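Local coordinates for protein arabinan endo-1,5-alpha-l-arabinosidase A (Cellvibrio cellulosa, PDB 1GYH) that hydrolyses the alpha-1,5-arabinofuranosyl bonds of linear arabinan from plant cell walls, releasing almost exclusively arabinotriose, at residues K3-H8 against W19-T24; L276-A281 against K288-N293. One frame throughout, in Å; residues are numbered along the deposited sequence.

Contact 1. Residues K3-H8 against W19-T24; sequences KQVDVH and WYLFST
V7 and H8 run beside S23 and T24; the directions of V5-H8 and L21-T24 differ by 48°, and the CA atoms of H8 and T24 come within 5.4 Å of each other. Residues 3-8 form an irregular run ahead of strand 11-15, whereas 19-23 belongs to strand 18-23. Residues 3-8 are not a strand, and one hydrogen bond of the contact goes to a side chain.

S23 supplies that bond. Its OG lies anti to the backbone N (chi1 174°), and this rotation points it at the other segment. The backbone N of H8 donates to S23 OG over 3.0 Å, almost straight at 171°. The return bond is backbone to backbone: T24 N donates to H8 O, also at 3.0 Å. H8 is thus held through both its N-H and its carbonyl. V7 lies against the same serine, its CB 3.6 Å from S23 OG.

Further back the contact is apolar. V7 CG1 reaches L21 CD2 at 3.9 Å, and the two side chains cross obliquely. V5 CG2 approaches the same L21 methyl more loosely, at 4.3 Å. At the other end T24 CB meets H8 CB at 4.0 Å.

The polar ends turn to other partners. The imidazole of H8 turns from strand 18-23 to the last sheet; its NE2 is hydrogen-bonded to Y279 OH and its ring stacks on H277. T24 OG1 is hydrogen-bonded to D9 OD2 and to A66 N.

D9 is the likely proton acceptor of catalysis, and D6 in the same run probably binds substrate. The contact therefore fixes the backbone just before D9 from one side, while T24 holds the carboxylate of D9 directly, consistent with a second-shell role in orienting it.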
loop_
_atom_site.group_PDB
_atom_site.type_symbol
_atom_site.label_atom_id
_atom_site.label_comp_id
_atom_site.label_asym_id
_atom_site.label_seq_id
_atom_site.Cartn_x
_atom_site.Cartn_y
_atom_site.Cartn_z
ATOM N N LYS A 3 -10.144 -11.261 19.888
ATOM C CA LYS A 3 -8.873 -10.506 19.712
ATOM C C LYS A 3 -8.961 -9.544 18.522
ATOM O O LYS A 3 -9.705 -9.822 17.610
ATOM C CB LYS A 3 -7.706 -11.471 19.406
ATOM C CG LYS A 3 -7.095 -12.099 20.633
ATOM C CD LYS A 3 -5.851 -12.950 20.221
ATOM C CE LYS A 3 -5.807 -14.307 20.911
ATOM N NZ LYS A 3 -4.406 -14.851 21.059
ATOM N N GLN A 4 -8.166 -8.468 18.502
ATOM C CA GLN A 4 -8.092 -7.603 17.311
ATOM C C GLN A 4 -7.442 -8.336 16.146
ATOM O O GLN A 4 -6.604 -9.262 16.355
ATOM C CB GLN A 4 -7.325 -6.308 17.612
ATOM C CG GLN A 4 -8.067 -5.440 18.575
ATOM C CD GLN A 4 -7.450 -4.087 18.840
ATOM O OE1 GLN A 4 -7.020 -3.332 17.914
ATOM N NE2 GLN A 4 -7.450 -3.733 20.119
ATOM N N VAL A 5 -7.817 -7.971 14.924
ATOM C CA VAL A 5 -7.173 -8.565 13.790
ATOM C C VAL A 5 -5.781 -7.995 13.473
ATOM O O VAL A 5 -5.550 -6.769 13.383
ATOM C CB VAL A 5 -8.101 -8.868 12.555
ATOM C CG1 VAL A 5 -9.527 -8.403 12.658
ATOM C CG2 VAL A 5 -7.475 -8.606 11.273
ATOM N N ASP A 6 -4.826 -8.912 13.358
ATOM C CA ASP A 6 -3.447 -8.539 13.001
ATOM C C ASP A 6 -3.207 -8.599 11.507
ATOM O O ASP A 6 -3.402 -9.651 10.858
ATOM C CB ASP A 6 -2.405 -9.377 13.767
ATOM C CG ASP A 6 -2.528 -10.868 13.502
ATOM O OD1 ASP A 6 -3.587 -11.450 13.776
ATOM O OD2 ASP A 6 -1.605 -11.543 13.013
ATOM N N VAL A 7 -2.828 -7.440 10.968
ATOM C CA VAL A 7 -2.534 -7.214 9.553
ATOM C C VAL A 7 -1.314 -6.329 9.403
ATOM O O VAL A 7 -0.927 -5.600 10.328
ATOM C CB VAL A 7 -3.733 -6.527 8.798
ATOM C CG1 VAL A 7 -4.969 -7.314 8.988
ATOM C CG2 VAL A 7 -3.942 -5.028 9.237
ATOM N N HIS A 8 -0.720 -6.374 8.217
ATOM C CA HIS A 8 0.397 -5.505 7.845
ATOM C C HIS A 8 0.131 -5.054 6.416
ATOM O O HIS A 8 -0.139 -5.886 5.522
ATOM C CB HIS A 8 1.747 -6.297 7.925
ATOM C CG HIS A 8 2.939 -5.471 8.315
ATOM N ND1 HIS A 8 3.888 -5.064 7.396
ATOM C CD2 HIS A 8 3.372 -5.020 9.530
ATOM C CE1 HIS A 8 4.840 -4.381 8.021
ATOM N NE2 HIS A 8 4.555 -4.348 9.321
ATOM N N TRP A 19 -17.480 -6.610 2.625
ATOM C CA TRP A 19 -16.164 -5.984 2.684
ATOM C C TRP A 19 -15.038 -7.048 2.709
ATOM O O TRP A 19 -15.176 -8.108 3.360
ATOM C CB TRP A 19 -16.058 -5.121 3.944
ATOM C CG TRP A 19 -17.101 -4.044 4.070
ATOM C CD1 TRP A 19 -18.268 -4.094 4.803
ATOM C CD2 TRP A 19 -17.041 -2.746 3.499
ATOM N NE1 TRP A 19 -18.946 -2.898 4.688
ATOM C CE2 TRP A 19 -18.202 -2.044 3.915
ATOM C CE3 TRP A 19 -16.112 -2.087 2.697
ATOM C CZ2 TRP A 19 -18.477 -0.753 3.512
ATOM C CZ3 TRP A 19 -16.379 -0.789 2.313
ATOM C CH2 TRP A 19 -17.558 -0.137 2.710
ATOM N N TYR A 20 -13.933 -6.746 2.022
ATOM C CA TYR A 20 -12.784 -7.659 1.949
ATOM C C TYR A 20 -11.538 -6.898 2.324
ATOM O O TYR A 20 -11.371 -5.708 1.939
ATOM C CB TYR A 20 -12.625 -8.304 0.574
ATOM C CG TYR A 20 -13.716 -9.294 0.296
ATOM C CD1 TYR A 20 -14.937 -8.874 -0.229
ATOM C CD2 TYR A 20 -13.579 -10.648 0.618
ATOM C CE1 TYR A 20 -15.936 -9.770 -0.451
ATOM C CE2 TYR A 20 -14.598 -11.553 0.402
ATOM C CZ TYR A 20 -15.774 -11.120 -0.129
ATOM O OH TYR A 20 -16.804 -11.980 -0.341
ATOM N N LEU A 21 -10.666 -7.582 3.071
ATOM C CA LEU A 21 -9.444 -7.008 3.591
ATOM C C LEU A 21 -8.255 -7.916 3.180
ATOM O O LEU A 21 -8.319 -9.156 3.287
ATOM C CB LEU A 21 -9.531 -6.911 5.101
ATOM C CG LEU A 21 -8.262 -6.664 5.954
ATOM C CD1 LEU A 21 -7.715 -5.235 5.806
ATOM C CD2 LEU A 21 -8.569 -6.943 7.422
ATOM N N PHE A 22 -7.216 -7.288 2.671
ATOM C CA PHE A 22 -6.035 -7.970 2.138
ATOM C C PHE A 22 -4.821 -7.501 2.917
ATOM O O PHE A 22 -4.599 -6.306 3.107
ATOM C CB PHE A 22 -5.820 -7.696 0.645
ATOM C CG PHE A 22 -6.994 -8.010 -0.221
ATOM C CD1 PHE A 22 -8.152 -7.208 -0.192
ATOM C CD2 PHE A 22 -6.979 -9.120 -1.062
ATOM C CE1 PHE A 22 -9.232 -7.497 -1.017
ATOM C CE2 PHE A 22 -8.099 -9.443 -1.862
ATOM C CZ PHE A 22 -9.226 -8.624 -1.838
ATOM N N SER A 23 -3.977 -8.464 3.318
ATOM C CA SER A 23 -2.795 -8.189 4.123
ATOM C C SER A 23 -1.559 -8.918 3.558
ATOM O O SER A 23 -1.659 -10.005 2.949
ATOM C CB SER A 23 -3.047 -8.642 5.571
ATOM O OG SER A 23 -1.875 -8.533 6.400
ATOM N N THR A 24 -0.404 -8.301 3.761
ATOM C CA THR A 24 0.873 -9.024 3.712
ATOM C C THR A 24 0.754 -10.343 4.476
ATOM O O THR A 24 0.160 -10.403 5.546
ATOM C CB THR A 24 1.966 -8.136 4.331
ATOM O OG1 THR A 24 2.247 -7.043 3.433
ATOM C CG2 THR A 24 3.328 -8.919 4.512
#

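Contact 2. Residues L276-A281 against K288-N293; sequences LHAYEA and KLKILN
L276 pairs with K290, and A278 with K288, through four backbone hydrogen bonds of an antiparallel beta hairpin. L276 N donates to K290 O at 3.0 Å, and K290 N returns to L276 O at 2.9 Å. A278 and K288 exchange a second such pair. Between them lies the non-hydrogen-bonded pair H277 and L289, where H277 CA makes a CH...O contact of 3.3 Å with K288 O. The N-to-C directions of 276-280 and 288-293 differ by 127°, well short of 180°, so the hairpin is strongly twisted here.

Apolar contacts lie on the face that carries L276, A278, K288 and K290. L276 CD1 packs on K290 CB at 3.8 Å, and L276 CG meets L292 CD1 more loosely.

One salt bridge crosses between the segments. K288 bends at chi2 (-54°) and chi4, which brings NZ to 2.7 Å from E280 OE1, on the anti side of the carboxylate. NZ also makes a salt bridge to D283 and a hydrogen bond to L286 O.

On the other face, H277 ND1 is hydrogen-bonded to D9 N, and its NE2 makes a weak bond to Y279 OH. The two acidic partners would be expected to keep K288 charged, while the paired backbone sets H277 beside the backbone of D9, the likely proton acceptor.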
loop_
_atom_site.group_PDB
_atom_site.type_symbol
_atom_site.label_atom_id
_atom_site.label_comp_id
_atom_site.label_asym_id
_atom_site.label_seq_id
_atom_site.Cartn_x
_atom_site.Cartn_y
_atom_site.Cartn_z
ATOM N N LEU A 276 -4.912 1.556 7.936
ATOM C CA LEU A 276 -3.477 1.397 8.242
ATOM C C LEU A 276 -3.210 0.298 9.283
ATOM O O LEU A 276 -4.147 -0.251 9.882
ATOM C CB LEU A 276 -2.892 2.729 8.740
ATOM C CG LEU A 276 -3.451 3.415 9.995
ATOM C CD1 LEU A 276 -3.024 2.681 11.257
ATOM C CD2 LEU A 276 -2.935 4.818 10.097
ATOM N N HIS A 277 -1.926 -0.035 9.487
ATOM C CA HIS A 277 -1.564 -0.868 10.631
ATOM C C HIS A 277 -0.809 -0.059 11.662
ATOM O O HIS A 277 -0.154 0.933 11.328
ATOM C CB HIS A 277 -0.795 -2.142 10.230
ATOM C CG HIS A 277 0.616 -1.910 9.776
ATOM N ND1 HIS A 277 1.001 -2.056 8.458
ATOM C CD2 HIS A 277 1.737 -1.579 10.462
ATOM C CE1 HIS A 277 2.298 -1.826 8.351
ATOM N NE2 HIS A 277 2.769 -1.513 9.546
ATOM N N ALA A 278 -0.915 -0.493 12.906
ATOM C CA ALA A 278 -0.289 0.169 14.022
ATOM C C ALA A 278 0.182 -0.849 15.053
ATOM O O ALA A 278 -0.560 -1.761 15.407
ATOM C CB ALA A 278 -1.275 1.202 14.655
ATOM N N TYR A 279 1.403 -0.644 15.583
ATOM C CA TYR A 279 2.010 -1.634 16.492
ATOM C C TYR A 279 1.625 -1.405 17.965
ATOM O O TYR A 279 1.989 -0.382 18.561
ATOM C CB TYR A 279 3.563 -1.620 16.311
ATOM C CG TYR A 279 4.053 -1.831 14.869
ATOM C CD1 TYR A 279 4.063 -3.113 14.260
ATOM C CD2 TYR A 279 4.520 -0.775 14.103
ATOM C CE1 TYR A 279 4.502 -3.291 12.926
ATOM C CE2 TYR A 279 4.961 -0.964 12.769
ATOM C CZ TYR A 279 4.976 -2.228 12.180
ATOM O OH TYR A 279 5.428 -2.416 10.832
ATOM N N GLU A 280 0.948 -2.366 18.572
ATOM C CA GLU A 280 0.362 -2.190 19.889
ATOM C C GLU A 280 1.359 -2.512 20.966
ATOM O O GLU A 280 1.658 -3.699 21.196
ATOM C CB GLU A 280 -0.862 -3.113 20.076
ATOM C CG GLU A 280 -1.701 -2.766 21.296
ATOM C CD GLU A 280 -3.011 -3.544 21.396
ATOM O OE1 GLU A 280 -3.286 -4.446 20.582
ATOM O OE2 GLU A 280 -3.774 -3.243 22.340
ATOM N N ALA A 281 1.803 -1.483 21.692
ATOM C CA ALA A 281 2.821 -1.662 22.705
ATOM C C ALA A 281 2.416 -2.621 23.809
ATOM O O ALA A 281 3.257 -3.345 24.319
ATOM C CB ALA A 281 3.243 -0.329 23.294
ATOM N N LYS A 288 -1.919 -4.157 14.452
ATOM C CA LYS A 288 -3.354 -4.323 14.371
ATOM C C LYS A 288 -3.906 -3.428 13.240
ATOM O O LYS A 288 -3.364 -2.347 12.951
ATOM C CB LYS A 288 -3.996 -3.919 15.694
ATOM C CG LYS A 288 -3.529 -4.655 16.929
ATOM C CD LYS A 288 -3.613 -6.163 16.838
ATOM C CE LYS A 288 -3.332 -6.861 18.192
ATOM N NZ LYS A 288 -2.227 -6.278 18.917
ATOM N N LEU A 289 -4.992 -3.899 12.620
ATOM C CA LEU A 289 -5.805 -3.084 11.722
ATOM C C LEU A 289 -6.400 -1.866 12.434
ATOM O O LEU A 289 -6.944 -1.977 13.543
ATOM C CB LEU A 289 -6.958 -3.910 11.173
ATOM C CG LEU A 289 -7.927 -3.114 10.264
ATOM C CD1 LEU A 289 -7.245 -2.692 8.992
ATOM C CD2 LEU A 289 -9.113 -3.950 9.969
ATOM N N LYS A 290 -6.326 -0.715 11.771
ATOM C CA LYS A 290 -7.013 0.494 12.247
ATOM C C LYS A 290 -7.682 1.201 11.040
ATOM O O LYS A 290 -7.070 1.355 9.988
ATOM C CB LYS A 290 -6.088 1.433 13.023
ATOM C CG LYS A 290 -5.574 0.942 14.314
ATOM C CD LYS A 290 -6.626 0.649 15.402
ATOM C CE LYS A 290 -6.054 -0.190 16.530
ATOM N NZ LYS A 290 -6.986 -0.440 17.680
ATOM N N ILE A 291 -8.965 1.538 11.193
ATOM C CA ILE A 291 -9.723 2.352 10.227
ATOM C C ILE A 291 -10.154 3.635 10.970
ATOM O O ILE A 291 -10.743 3.562 12.059
ATOM C CB ILE A 291 -10.973 1.599 9.726
ATOM C CG1 ILE A 291 -10.577 0.259 9.112
ATOM C CG2 ILE A 291 -11.762 2.486 8.726
ATOM C CD1 ILE A 291 -11.688 -0.558 8.587
ATOM N N LEU A 292 -9.777 4.787 10.422
ATOM C CA LEU A 292 -10.029 6.098 11.017
ATOM C C LEU A 292 -10.859 6.944 10.063
ATOM O O LEU A 292 -10.733 6.809 8.832
ATOM C CB LEU A 292 -8.735 6.867 11.292
ATOM C CG LEU A 292 -7.753 6.262 12.334
ATOM C CD1 LEU A 292 -6.954 5.275 11.655
ATOM C CD2 LEU A 292 -6.806 7.344 12.907
ATOM N N ASN A 293 -11.706 7.809 10.625
ATOM C CA ASN A 293 -12.465 8.770 9.795
ATOM C C ASN A 293 -11.534 9.864 9.305
ATOM O O ASN A 293 -10.779 10.455 10.066
ATOM C CB ASN A 293 -13.673 9.340 10.578
ATOM C CG ASN A 293 -14.653 8.253 11.006
ATOM O OD1 ASN A 293 -15.322 7.636 10.160
ATOM N ND2 ASN A 293 -14.716 7.976 12.335
#

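How the contacts relate
From the N terminus, contact 1 closes first, joining the N-terminal residues 3-8 to strand 18-23 across a short loop that includes strand 11-15. Contact 2 follows much later in the chain and closes the hairpin of strands 271-280 and 286-296. The two loops are in series and neither nest nor cross. In space their centres are about 10 Å apart. Residues 3-8 lie between the two sheets, with Q4 OE1 bonded to K290 NZ and V5 bonded through its backbone to L289. The N-terminal run thus ties the first blade to the last one in this five-bladed propeller, next to the catalytic centre.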